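Local atomic coordinates of Rpb7-binding protein seb1 (Schizosaccharomyces pombe 972h-, PDB entry 5MDT), a protein that drives transcription termination by binding RNA polymerase II and nascent RNA, its CTD-interacting domain probably recognising the polymerase's C-terminal repeats. Residues Leu32-Val37 with Ala90-Gly95; Ser24-Leu29 with Leu63-Ser68; Glu6-Leu11 with Val44-Lys49; Lys124-Trp129 with Ser142-Leu147; Ser72-Ala77 with Gly94-Ala99. All coordinates share one frame; numbering follows the deposited sequence.

Interaction 1. Residues Leu32-Val37 with Ala90-Gly95; sequences LSMENV and ASFSGG
The backbones come closest where Val37 CA lies 5.7 Å from Ser91 CA, so the turn that leaves helix 23-35 faces the first turn of helix 92-113. This is a surface contact of the all-helical CID fold, joining the residues that follow helix 23-35 to the start of helix 92-113, and Val37 and Phe92 carry most of it. Val37 places its CG2 methyl over one face of the Phe92 ring, 3.9 Å from the centroid and 23° off the ring normal, which meets the criterion for a CH-pi contact. The methyl is displaced toward the CD1 side of the ring, with Val37 CG2 at 3.6 Å from Phe92 CD1. It can lie there because CG2 is anti to the backbone N of Val37, while CG1 sits between the backbone N and the carbonyl carbon. The same CG2 also packs on the backbone leading into the helix, 3.5 Å from Phe92 N.

Met34 comes to the rim of that ring, at about a right angle to the Phe92 side chain. Its chain bends at both chi2 (-63°) and chi3, which brings the sulfur to the ring edge: Met34 SD is 5.1 Å from the Phe92 centroid and 77° off the normal, a Met-aromatic contact. Around the helix start, Ser91 OG and Ser93 OG both bond to the carboxylate of Glu82. The terminal methyl comes just as near as the valine, with Met34 CE 3.5 Å from Phe92 CE1.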
# COMPACT_ATOMS: atom_id res chain seq x y z
N LEU A 32 6.62 -12.10 -1.62
CA LEU A 32 5.71 -12.87 -2.48
C LEU A 32 5.27 -12.04 -3.69
O LEU A 32 5.25 -12.54 -4.81
CB LEU A 32 4.49 -13.36 -1.67
CG LEU A 32 4.77 -14.52 -0.70
CD1 LEU A 32 3.68 -14.62 0.34
CD2 LEU A 32 4.81 -15.85 -1.44
N SER A 33 4.99 -10.75 -3.50
CA SER A 33 4.56 -9.90 -4.60
C SER A 33 5.70 -9.66 -5.60
O SER A 33 5.46 -9.67 -6.80
CB SER A 33 3.99 -8.58 -4.07
OG SER A 33 5.05 -7.82 -3.52
N MET A 34 6.95 -9.53 -5.11
CA MET A 34 8.09 -9.30 -6.00
C MET A 34 8.51 -10.58 -6.70
O MET A 34 9.13 -10.50 -7.77
CB MET A 34 9.30 -8.73 -5.22
CG MET A 34 9.07 -7.32 -4.71
SD MET A 34 8.82 -6.11 -6.05
CE MET A 34 10.59 -5.84 -6.53
N GLU A 35 8.20 -11.75 -6.11
CA GLU A 35 8.58 -13.04 -6.75
C GLU A 35 7.55 -13.46 -7.81
O GLU A 35 7.77 -14.39 -8.59
CB GLU A 35 8.68 -14.15 -5.69
CG GLU A 35 9.87 -14.02 -4.74
CD GLU A 35 9.73 -14.70 -3.38
OE1 GLU A 35 8.73 -15.42 -3.17
OE2 GLU A 35 10.60 -14.46 -2.52
N ASN A 36 6.41 -12.75 -7.86
CA ASN A 36 5.31 -13.09 -8.76
C ASN A 36 4.78 -11.96 -9.63
O ASN A 36 3.60 -11.94 -9.96
CB ASN A 36 4.21 -13.77 -7.93
CG ASN A 36 4.67 -15.08 -7.35
OD1 ASN A 36 4.98 -15.16 -6.16
ND2 ASN A 36 4.65 -16.13 -8.15
N VAL A 37 5.67 -11.02 -10.02
CA VAL A 37 5.34 -9.74 -10.65
C VAL A 37 4.32 -9.84 -11.80
O VAL A 37 3.51 -8.93 -11.94
CB VAL A 37 6.61 -8.96 -11.08
CG1 VAL A 37 7.25 -9.53 -12.35
CG2 VAL A 37 6.29 -7.48 -11.26
N ALA A 90 2.26 -6.35 -16.99
CA ALA A 90 2.71 -7.59 -16.36
C ALA A 90 4.07 -7.46 -15.66
O ALA A 90 4.63 -8.47 -15.24
CB ALA A 90 2.78 -8.71 -17.40
N SER A 91 4.61 -6.23 -15.56
CA SER A 91 5.91 -6.02 -14.95
C SER A 91 5.85 -5.00 -13.80
O SER A 91 4.75 -4.60 -13.40
CB SER A 91 6.95 -5.61 -16.00
OG SER A 91 8.26 -5.72 -15.48
N PHE A 92 7.01 -4.64 -13.23
CA PHE A 92 7.08 -3.81 -12.01
C PHE A 92 6.34 -2.48 -12.11
O PHE A 92 5.65 -2.12 -11.16
CB PHE A 92 8.53 -3.58 -11.59
CG PHE A 92 9.25 -4.87 -11.29
CD1 PHE A 92 9.05 -5.54 -10.08
CD2 PHE A 92 10.11 -5.45 -12.23
CE1 PHE A 92 9.68 -6.76 -9.82
CE2 PHE A 92 10.75 -6.66 -11.96
CZ PHE A 92 10.54 -7.30 -10.76
N SER A 93 6.47 -1.76 -13.24
CA SER A 93 5.76 -0.49 -13.45
C SER A 93 4.23 -0.67 -13.43
O SER A 93 3.53 0.24 -12.99
CB SER A 93 6.22 0.19 -14.74
OG SER A 93 6.17 -0.70 -15.84
N GLY A 94 3.74 -1.83 -13.91
CA GLY A 94 2.33 -2.19 -13.87
C GLY A 94 1.85 -2.32 -12.44
O GLY A 94 0.85 -1.72 -12.07
N GLY A 95 2.64 -3.00 -11.60
CA GLY A 95 2.31 -3.14 -10.18
C GLY A 95 2.32 -1.80 -9.45
O GLY A 95 1.44 -1.54 -8.63

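Interaction 2. Residues Ser24-Leu29 with Leu63-Ser68; sequences SKILKL and LYILDS
Ile26 touches three residues of segment 63-68, each with a different carbon. Its CD1 end meets the root of the tyrosine side chain, Ile26 CD1 to Tyr64 CB being 3.8 Å. Its middle carbon lies against its counterpart, with Ile26 CG1 at 4.0 Å from Ile65 CG1. The short branch reaches furthest along the partner helix, and Ile26 CG2 stands 3.6 Å from Ser68 CB. This spread follows from the first torsion: with CG1 anti to the carbonyl carbon (chi1 -69°) and CG2 anti to the backbone N, CG1 and its CD1 lead to Tyr64 and Ile65, while CG2 goes to Ser68 a turn further on. One turn on, Leu29 points at the same neighbour and its CD1 methyl covers the outer end of Ile65, 3.7 Å from Ile65 CD1.

The backbones that hold these groups are those of helix 23-35 and helix 59-79, neighbouring members of the helical array of the CID domain. Their local axes pass at 9.5 Å with a signed crossing angle of -40°, and the tightest CA pair, Ile26 with Ile65, is 5.5 Å apart. Further out, the hydroxyl of Ser68 bonds to Thr30 OG1, and that threonine hydroxyl is also bonded to Ile26 O. Leu29 continues onto Phe7 and Ile10 of helix 4-16. On another side of helix 59-79, Leu66 packs on Ala99 and Thr103 of helix 92-113.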
# COMPACT_ATOMS: atom_id res chain seq x y z
N SER A 24 7.44 -8.70 10.24
CA SER A 24 7.77 -9.96 9.54
C SER A 24 6.77 -10.28 8.43
O SER A 24 7.19 -10.65 7.33
CB SER A 24 7.87 -11.12 10.51
OG SER A 24 6.68 -11.28 11.26
N LYS A 25 5.46 -10.08 8.69
CA LYS A 25 4.45 -10.34 7.65
C LYS A 25 4.60 -9.35 6.49
O LYS A 25 4.46 -9.74 5.33
CB LYS A 25 3.03 -10.39 8.22
CG LYS A 25 2.77 -11.65 9.06
CD LYS A 25 1.35 -11.66 9.65
CE LYS A 25 0.97 -12.97 10.30
NZ LYS A 25 1.72 -13.24 11.56
N ILE A 26 4.90 -8.06 6.80
CA ILE A 26 5.10 -7.05 5.74
C ILE A 26 6.25 -7.52 4.83
O ILE A 26 6.09 -7.53 3.60
CB ILE A 26 5.34 -5.66 6.35
CG1 ILE A 26 4.05 -5.12 7.01
CG2 ILE A 26 5.89 -4.65 5.32
CD1 ILE A 26 4.37 -3.97 8.00
N LEU A 27 7.36 -7.97 5.43
CA LEU A 27 8.45 -8.45 4.60
C LEU A 27 8.08 -9.68 3.79
O LEU A 27 8.44 -9.75 2.61
CB LEU A 27 9.71 -8.74 5.43
CG LEU A 27 10.33 -7.51 6.12
CD1 LEU A 27 11.40 -7.90 7.11
CD2 LEU A 27 10.80 -6.48 5.11
N LYS A 28 7.37 -10.66 4.39
CA LYS A 28 6.98 -11.88 3.65
C LYS A 28 6.03 -11.54 2.47
O LYS A 28 6.20 -12.05 1.35
CB LYS A 28 6.26 -12.90 4.56
CG LYS A 28 7.13 -13.51 5.67
CD LYS A 28 6.50 -14.78 6.26
CE LYS A 28 5.37 -14.52 7.23
NZ LYS A 28 4.56 -15.74 7.48
N LEU A 29 5.05 -10.68 2.72
CA LEU A 29 4.07 -10.29 1.71
C LEU A 29 4.76 -9.59 0.56
O LEU A 29 4.47 -9.87 -0.59
CB LEU A 29 3.04 -9.34 2.37
CG LEU A 29 2.07 -10.01 3.33
CD1 LEU A 29 1.38 -8.95 4.21
CD2 LEU A 29 1.02 -10.83 2.60
N LEU A 63 -2.04 -0.09 5.19
CA LEU A 63 -1.30 0.97 4.50
C LEU A 63 0.21 0.72 4.57
O LEU A 63 0.90 1.02 3.60
CB LEU A 63 -1.63 2.35 5.06
CG LEU A 63 -3.04 2.85 4.66
CD1 LEU A 63 -3.36 4.16 5.36
CD2 LEU A 63 -3.14 3.04 3.15
N TYR A 64 0.73 0.12 5.68
CA TYR A 64 2.16 -0.23 5.72
C TYR A 64 2.46 -1.34 4.69
O TYR A 64 3.54 -1.37 4.09
CB TYR A 64 2.57 -0.72 7.11
CG TYR A 64 2.63 0.39 8.15
CD1 TYR A 64 2.87 1.71 7.79
CD2 TYR A 64 2.52 0.09 9.51
CE1 TYR A 64 3.00 2.72 8.76
CE2 TYR A 64 2.64 1.09 10.48
CZ TYR A 64 2.88 2.40 10.10
OH TYR A 64 3.03 3.38 11.05
N ILE A 65 1.49 -2.27 4.48
CA ILE A 65 1.69 -3.32 3.46
C ILE A 65 1.74 -2.65 2.07
O ILE A 65 2.65 -2.94 1.29
CB ILE A 65 0.57 -4.40 3.55
CG1 ILE A 65 0.74 -5.22 4.84
CG2 ILE A 65 0.57 -5.35 2.28
CD1 ILE A 65 -0.55 -5.96 5.20
N LEU A 66 0.76 -1.80 1.77
CA LEU A 66 0.69 -1.05 0.51
C LEU A 66 1.98 -0.28 0.29
O LEU A 66 2.53 -0.32 -0.80
CB LEU A 66 -0.51 -0.07 0.52
CG LEU A 66 -0.61 0.89 -0.68
CD1 LEU A 66 -0.88 0.11 -1.99
CD2 LEU A 66 -1.76 1.91 -0.48
N ASP A 67 2.48 0.41 1.34
CA ASP A 67 3.70 1.19 1.26
C ASP A 67 4.88 0.33 0.82
O ASP A 67 5.62 0.70 -0.09
CB ASP A 67 4.00 1.83 2.62
CG ASP A 67 5.39 2.44 2.67
OD1 ASP A 67 5.72 3.25 1.77
OD2 ASP A 67 6.20 2.02 3.54
N SER A 68 5.06 -0.81 1.49
CA SER A 68 6.21 -1.68 1.21
C SER A 68 6.12 -2.26 -0.21
O SER A 68 7.10 -2.24 -0.95
CB SER A 68 6.28 -2.81 2.22
OG SER A 68 7.43 -3.61 2.00

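Interaction 3. Residues Glu6-Leu11 with Val44-Lys49; sequences EFDGIL and VASVYK
Phe7, Asp8 and Leu11 meet Ser46 and Val47 in a largely buried helix-to-helix contact that has an apolar floor and one hydrogen bond at its margin. It joins helix 4-16 to helix 40-53 within the CID fold, with helix 23-35 lying between them in sequence. The local axes run nearly parallel, 16° apart, and are 10.5 Å from each other; the tightest CA pair, Asp8 with Ser46, is 6.8 Å apart. Such spacing is bridged by side chains.

Phe7 does so with its rim. Its CG is anti to the backbone N (chi1 -174°), which sends the ring across to the partner helix edge first. Phe7 CZ lies 3.6 Å from Val47 CG2, and Phe7 CE2 is 3.9 Å from Ser46 CB, both partners sitting near the ring plane. Phe43 makes an edge-to-face pair with this ring, and Ile69 of helix 59-79 packs on both Phe7 and Val47. A turn later Leu11 lays its CD1 methyl on the peptide after Ser46, 3.7 Å from Ser46 O.

The polar element is a donation from Ser46 OG to Asp8 OD1 over 2.7 Å. The hydroxyl comes from the syn side of the carboxylate, 21° out of its plane, and has a second, weak bond to Gln42 O. The backbone sets Ser46 CB against the rim of Phe7, and chi1 places only OG; the short bond there probably steadies the aspartate as an anion and fixes the hydroxyl's rotation.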
# COMPACT_ATOMS: atom_id res chain seq x y z
N GLU A 6 -0.54 -18.24 -0.72
CA GLU A 6 0.23 -17.96 0.50
C GLU A 6 0.02 -16.51 0.96
O GLU A 6 -0.19 -16.27 2.15
CB GLU A 6 1.73 -18.23 0.28
CG GLU A 6 2.54 -18.02 1.54
CD GLU A 6 3.92 -18.64 1.64
OE1 GLU A 6 4.47 -19.10 0.62
OE2 GLU A 6 4.47 -18.63 2.77
N PHE A 7 0.07 -15.55 0.01
CA PHE A 7 -0.13 -14.12 0.29
C PHE A 7 -1.50 -13.89 0.97
O PHE A 7 -1.56 -13.22 2.01
CB PHE A 7 -0.03 -13.36 -1.05
CG PHE A 7 -0.04 -11.85 -0.98
CD1 PHE A 7 1.14 -11.12 -0.90
CD2 PHE A 7 -1.25 -11.14 -1.11
CE1 PHE A 7 1.13 -9.72 -0.92
CE2 PHE A 7 -1.26 -9.75 -1.15
CZ PHE A 7 -0.07 -9.04 -1.04
N ASP A 8 -2.59 -14.45 0.39
CA ASP A 8 -3.94 -14.30 0.96
C ASP A 8 -4.03 -14.93 2.36
O ASP A 8 -4.72 -14.38 3.23
CB ASP A 8 -4.99 -14.91 0.02
CG ASP A 8 -5.14 -14.18 -1.30
OD1 ASP A 8 -4.64 -13.03 -1.41
OD2 ASP A 8 -5.75 -14.76 -2.24
N GLY A 9 -3.32 -16.05 2.56
CA GLY A 9 -3.26 -16.75 3.85
C GLY A 9 -2.58 -15.93 4.93
O GLY A 9 -3.02 -15.96 6.09
N ILE A 10 -1.52 -15.19 4.58
CA ILE A 10 -0.83 -14.29 5.52
C ILE A 10 -1.79 -13.13 5.91
O ILE A 10 -1.88 -12.76 7.08
CB ILE A 10 0.50 -13.75 4.96
CG1 ILE A 10 1.51 -14.92 4.77
CG2 ILE A 10 1.10 -12.65 5.89
CD1 ILE A 10 2.65 -14.63 3.83
N LEU A 11 -2.49 -12.58 4.92
CA LEU A 11 -3.47 -11.50 5.16
C LEU A 11 -4.60 -11.97 6.09
O LEU A 11 -5.01 -11.23 7.00
CB LEU A 11 -4.03 -10.93 3.84
CG LEU A 11 -3.05 -10.21 2.91
CD1 LEU A 11 -3.72 -9.86 1.58
CD2 LEU A 11 -2.45 -8.95 3.57
N VAL A 44 -2.21 -6.76 -5.85
CA VAL A 44 -2.75 -5.42 -5.56
C VAL A 44 -4.26 -5.53 -5.16
O VAL A 44 -4.68 -4.97 -4.13
CB VAL A 44 -2.47 -4.39 -6.69
CG1 VAL A 44 -3.12 -3.03 -6.37
CG2 VAL A 44 -0.95 -4.22 -6.90
N ALA A 45 -5.04 -6.30 -5.91
CA ALA A 45 -6.47 -6.51 -5.58
C ALA A 45 -6.63 -7.19 -4.20
O ALA A 45 -7.57 -6.85 -3.47
CB ALA A 45 -7.15 -7.35 -6.68
N SER A 46 -5.76 -8.15 -3.85
CA SER A 46 -5.84 -8.80 -2.53
C SER A 46 -5.55 -7.80 -1.39
O SER A 46 -6.21 -7.84 -0.35
CB SER A 46 -4.91 -10.01 -2.47
OG SER A 46 -5.48 -11.11 -3.15
N VAL A 47 -4.59 -6.86 -1.58
CA VAL A 47 -4.34 -5.83 -0.55
C VAL A 47 -5.59 -4.93 -0.42
O VAL A 47 -5.98 -4.57 0.69
CB VAL A 47 -3.10 -5.02 -0.95
CG1 VAL A 47 -2.92 -3.80 -0.03
CG2 VAL A 47 -1.86 -5.91 -0.92
N TYR A 48 -6.20 -4.54 -1.55
CA TYR A 48 -7.39 -3.69 -1.54
C TYR A 48 -8.51 -4.41 -0.75
O TYR A 48 -9.08 -3.81 0.16
CB TYR A 48 -7.84 -3.40 -2.99
CG TYR A 48 -9.14 -2.62 -3.08
CD1 TYR A 48 -9.16 -1.24 -2.94
CD2 TYR A 48 -10.36 -3.28 -3.18
CE1 TYR A 48 -10.36 -0.52 -3.01
CE2 TYR A 48 -11.56 -2.58 -3.28
CZ TYR A 48 -11.56 -1.20 -3.17
OH TYR A 48 -12.76 -0.54 -3.26
N LYS A 49 -8.76 -5.70 -1.04
CA LYS A 49 -9.84 -6.46 -0.37
C LYS A 49 -9.56 -6.57 1.14
O LYS A 49 -10.45 -6.31 1.96
CB LYS A 49 -9.99 -7.85 -0.98
CG LYS A 49 -10.67 -7.75 -2.36
CD LYS A 49 -10.68 -9.11 -3.11
CE LYS A 49 -11.51 -10.22 -2.50
NZ LYS A 49 -12.92 -9.88 -2.36

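Interaction 4. Residues Lys124-Trp129 with Ser142-Leu147; sequences KLCDIW and SLRSKL
Arg144 NH2 is gripped by two carboxylates, Asp127 OD1 across this contact and Glu130 OE1 on the same helix as Asp127. The bond to Asp127 OD1 measures 2.9 Å with an N-H...O angle of 153°, and it is a salt bridge. It is not a coplanar bidentate pairing: the oxygen uses its anti lone pair, and the carboxylate and guanidinium planes are turned 43° from each other. The two helices involved, 119-131 and 137-150, form an antiparallel hairpin in the last part of the helical CID array, their local axes 10.3 Å apart and inclined at 166°.

Arg144 runs extended from CG to NE, which carries its guanidinium across the helix pair so that one face lies on Cys126, with Cys126 CB 3.9 Å from Arg144 NE. Beneath this charged bridge the contact is apolar. Leu143 turns its CD1 toward the six-membered ring of Trp129, at 4.1 Å from Trp129 CZ3, while the indole's NE1 bonds to Asp67 of helix 59-79. Leu143 and Leu147 continue onto helix 92-113. The sulfur points at the groove between these two leucines, Cys126 SG being 4.1 Å from both Leu143 CB and Leu147 CD1.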
# COMPACT_ATOMS: atom_id res chain seq x y z
N LYS A 124 3.24 10.53 7.80
CA LYS A 124 4.62 10.03 7.71
C LYS A 124 4.85 9.21 6.43
O LYS A 124 5.93 9.30 5.86
CB LYS A 124 5.03 9.25 8.96
CG LYS A 124 5.36 10.16 10.13
CD LYS A 124 5.48 9.41 11.46
CE LYS A 124 6.27 10.21 12.48
NZ LYS A 124 5.61 11.50 12.85
N LEU A 125 3.84 8.45 5.96
CA LEU A 125 3.96 7.72 4.71
C LEU A 125 4.06 8.68 3.52
O LEU A 125 4.87 8.44 2.63
CB LEU A 125 2.81 6.72 4.53
CG LEU A 125 2.76 5.52 5.49
CD1 LEU A 125 1.50 4.69 5.25
CD2 LEU A 125 4.00 4.65 5.38
N CYS A 126 3.29 9.78 3.54
CA CYS A 126 3.35 10.80 2.49
C CYS A 126 4.76 11.37 2.35
O CYS A 126 5.21 11.57 1.22
CB CYS A 126 2.33 11.91 2.75
SG CYS A 126 0.62 11.33 2.75
N ASP A 127 5.45 11.59 3.48
CA ASP A 127 6.83 12.09 3.53
C ASP A 127 7.78 11.08 2.87
O ASP A 127 8.62 11.47 2.07
CB ASP A 127 7.28 12.33 4.98
CG ASP A 127 6.69 13.55 5.67
OD1 ASP A 127 6.19 14.45 4.96
OD2 ASP A 127 6.76 13.61 6.92
N ILE A 128 7.61 9.77 3.20
CA ILE A 128 8.40 8.67 2.65
C ILE A 128 8.23 8.62 1.13
O ILE A 128 9.23 8.54 0.40
CB ILE A 128 8.07 7.32 3.38
CG1 ILE A 128 8.66 7.33 4.81
CG2 ILE A 128 8.57 6.09 2.57
CD1 ILE A 128 8.10 6.27 5.77
N TRP A 129 6.98 8.73 0.66
CA TRP A 129 6.61 8.72 -0.75
C TRP A 129 7.14 9.95 -1.50
O TRP A 129 7.54 9.83 -2.65
CB TRP A 129 5.09 8.60 -0.90
CG TRP A 129 4.55 7.30 -0.38
CD1 TRP A 129 5.21 6.10 -0.33
CD2 TRP A 129 3.21 7.04 0.07
NE1 TRP A 129 4.37 5.13 0.15
CE2 TRP A 129 3.14 5.67 0.39
CE3 TRP A 129 2.08 7.86 0.28
CZ2 TRP A 129 1.97 5.08 0.89
CZ3 TRP A 129 0.91 7.26 0.74
CH2 TRP A 129 0.87 5.89 1.06
N SER A 142 -3.14 16.26 -2.24
CA SER A 142 -4.52 15.83 -2.00
C SER A 142 -4.60 14.99 -0.72
O SER A 142 -5.44 15.29 0.14
CB SER A 142 -5.06 15.02 -3.18
OG SER A 142 -5.00 15.73 -4.40
N LEU A 143 -3.71 13.97 -0.58
CA LEU A 143 -3.67 13.10 0.60
C LEU A 143 -3.35 13.88 1.86
O LEU A 143 -4.03 13.69 2.87
CB LEU A 143 -2.66 11.94 0.43
CG LEU A 143 -2.86 10.97 -0.72
CD1 LEU A 143 -1.64 10.07 -0.88
CD2 LEU A 143 -4.13 10.13 -0.55
N ARG A 144 -2.33 14.75 1.83
CA ARG A 144 -1.96 15.56 2.98
C ARG A 144 -3.10 16.46 3.44
O ARG A 144 -3.39 16.51 4.63
CB ARG A 144 -0.70 16.39 2.70
CG ARG A 144 0.57 15.57 2.79
CD ARG A 144 1.76 16.47 2.60
NE ARG A 144 3.01 15.78 2.88
CZ ARG A 144 3.99 15.61 2.00
NH1 ARG A 144 3.87 16.09 0.77
NH2 ARG A 144 5.10 14.98 2.35
N SER A 145 -3.78 17.13 2.48
CA SER A 145 -4.92 18.03 2.74
C SER A 145 -6.05 17.29 3.47
O SER A 145 -6.55 17.79 4.48
CB SER A 145 -5.43 18.63 1.44
OG SER A 145 -6.64 19.35 1.61
N LYS A 146 -6.40 16.08 2.99
CA LYS A 146 -7.44 15.22 3.55
C LYS A 146 -7.10 14.76 4.97
O LYS A 146 -7.96 14.80 5.84
CB LYS A 146 -7.73 14.02 2.62
CG LYS A 146 -8.55 14.41 1.39
CD LYS A 146 -8.71 13.23 0.43
CE LYS A 146 -9.58 13.57 -0.75
NZ LYS A 146 -8.89 14.46 -1.73
N LEU A 147 -5.82 14.37 5.21
CA LEU A 147 -5.38 13.96 6.54
C LEU A 147 -5.42 15.12 7.54
O LEU A 147 -5.97 14.97 8.63
CB LEU A 147 -3.98 13.31 6.48
CG LEU A 147 -3.94 11.95 5.77
CD1 LEU A 147 -2.53 11.63 5.28
CD2 LEU A 147 -4.44 10.85 6.68

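Interaction 5. Residues Ser72-Ala77 with Gly94-Ala99; sequences SFQDGA and GGWCKA
Trp96, Phe73 and Gln74 bury the most surface here, where helix 59-79 and helix 92-113 of the CID domain pack as a close antiparallel pair. The local axes come within 8.1 Å at an angle of 146°, and the tightest CA pair, Phe73 with Trp96, is only 5.2 Å apart.

Trp96 reaches over helix 59-79 because its CG is anti to the backbone N (chi1 178°). One face of its indole rests on the aliphatic part of Gln74: Gln74 CG stands 3.6 Å from the centroid of the six-membered ring and 14° off its normal, a CH-pi contact over the face, displaced toward the rim. Ala77 meets the same ring obliquely, its CB 3.7 Å from Trp96 CE3.

Gln74 extends beyond CG, and the amide continues past Trp96 CZ2, above the ring plane, its own plane turned 36° from the indole. Both amide atoms are satisfied outside the pair, NE2 by Ala132 O and OE1 by the hydroxyl of Thr134, and Trp96 NE1 donates to Thr134 O. The connection after helix 119-131, which holds Ala132 and Thr134, thus ties both the indole and the amide.

Phe73 fills the other half of the contact. With no side chain on Gly95, the ring lies directly against the helix backbone, Gly95 CA sitting over one face at 3.7 Å from the centroid in a second CH-pi contact. Val44 of helix 40-53 also packs on Phe73. The closest approach in this half is that of Phe73 CD2 to the carbonyl carbon, Gly95 C, at 3.3 Å.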
# COMPACT_ATOMS: atom_id res chain seq x y z
N SER A 72 8.55 -1.28 -3.48
CA SER A 72 9.29 -2.42 -4.03
C SER A 72 9.03 -2.57 -5.54
O SER A 72 10.00 -2.73 -6.27
CB SER A 72 8.99 -3.70 -3.26
OG SER A 72 9.55 -3.60 -1.96
N PHE A 73 7.78 -2.37 -6.02
CA PHE A 73 7.50 -2.37 -7.46
C PHE A 73 8.22 -1.19 -8.13
O PHE A 73 8.76 -1.35 -9.21
CB PHE A 73 5.99 -2.25 -7.75
CG PHE A 73 5.13 -3.47 -7.50
CD1 PHE A 73 5.55 -4.73 -7.90
CD2 PHE A 73 3.84 -3.33 -6.99
CE1 PHE A 73 4.72 -5.85 -7.72
CE2 PHE A 73 3.00 -4.45 -6.85
CZ PHE A 73 3.44 -5.70 -7.22
N GLN A 74 8.21 -0.01 -7.48
CA GLN A 74 8.90 1.18 -7.99
C GLN A 74 10.40 0.89 -8.15
O GLN A 74 10.98 1.22 -9.20
CB GLN A 74 8.67 2.38 -7.04
CG GLN A 74 9.46 3.63 -7.46
CD GLN A 74 9.44 4.76 -6.48
OE1 GLN A 74 9.16 4.60 -5.28
NE2 GLN A 74 9.80 5.95 -6.96
N ASP A 75 11.02 0.23 -7.15
CA ASP A 75 12.45 -0.12 -7.22
C ASP A 75 12.74 -1.04 -8.40
O ASP A 75 13.72 -0.82 -9.13
CB ASP A 75 12.94 -0.74 -5.90
CG ASP A 75 13.00 0.22 -4.73
OD1 ASP A 75 12.95 1.45 -4.97
OD2 ASP A 75 13.07 -0.26 -3.58
N GLY A 76 11.88 -2.04 -8.59
CA GLY A 76 11.98 -2.99 -9.69
C GLY A 76 11.86 -2.32 -11.04
O GLY A 76 12.58 -2.67 -11.97
N ALA A 77 10.96 -1.32 -11.16
CA ALA A 77 10.70 -0.56 -12.39
C ALA A 77 11.91 0.28 -12.79
O ALA A 77 12.30 0.25 -13.96
CB ALA A 77 9.47 0.31 -12.23
N GLY A 94 3.74 -1.83 -13.91
CA GLY A 94 2.33 -2.19 -13.87
C GLY A 94 1.85 -2.32 -12.44
O GLY A 94 0.85 -1.72 -12.07
N GLY A 95 2.64 -3.00 -11.60
CA GLY A 95 2.31 -3.14 -10.18
C GLY A 95 2.32 -1.80 -9.45
O GLY A 95 1.44 -1.54 -8.63
N TRP A 96 3.31 -0.95 -9.77
CA TRP A 96 3.47 0.39 -9.18
C TRP A 96 2.23 1.24 -9.56
O TRP A 96 1.64 1.89 -8.69
CB TRP A 96 4.77 1.00 -9.75
CG TRP A 96 5.15 2.39 -9.33
CD1 TRP A 96 4.57 3.17 -8.37
CD2 TRP A 96 6.23 3.16 -9.87
NE1 TRP A 96 5.22 4.38 -8.29
CE2 TRP A 96 6.24 4.40 -9.20
CE3 TRP A 96 7.19 2.92 -10.87
CZ2 TRP A 96 7.17 5.41 -9.51
CZ3 TRP A 96 8.12 3.91 -11.16
CH2 TRP A 96 8.11 5.14 -10.48
N CYS A 97 1.80 1.17 -10.82
CA CYS A 97 0.62 1.87 -11.33
C CYS A 97 -0.67 1.40 -10.61
O CYS A 97 -1.44 2.23 -10.13
CB CYS A 97 0.52 1.70 -12.84
SG CYS A 97 -0.98 2.40 -13.57
N LYS A 98 -0.90 0.08 -10.55
CA LYS A 98 -2.10 -0.48 -9.90
C LYS A 98 -2.11 -0.13 -8.41
O LYS A 98 -3.16 0.25 -7.91
CB LYS A 98 -2.22 -1.99 -10.09
CG LYS A 98 -2.44 -2.40 -11.54
CD LYS A 98 -2.60 -3.91 -11.69
CE LYS A 98 -2.58 -4.37 -13.14
NZ LYS A 98 -1.21 -4.32 -13.74
N ALA A 99 -0.96 -0.24 -7.71
CA ALA A 99 -0.92 0.13 -6.28
C ALA A 99 -1.24 1.63 -6.11
O ALA A 99 -1.98 2.00 -5.19
CB ALA A 99 0.44 -0.22 -5.67

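How the interactions relate
From the N terminus, interaction 3 closes the first loop, bringing helix 40-53 back to helix 4-16 around helix 23-35. Interaction 2 starts inside that loop and ends beyond it on helix 59-79, and interaction 1 spans further to helix 92-113; these three cross one another. Interaction 5 opens after interaction 2 has closed and ends on the same stretch as interaction 1, sharing Gly94 and Gly95, with centres about 7 Å apart. Val44 links interaction 3 to interaction 5 by packing on Lys98 and Ala99 of helix 92-113. Interaction 4 follows in series at the C-terminal end, about 24 Å centre to centre from interactions 1 and 3, yet it touches interaction 2 through Asp67 and Trp129.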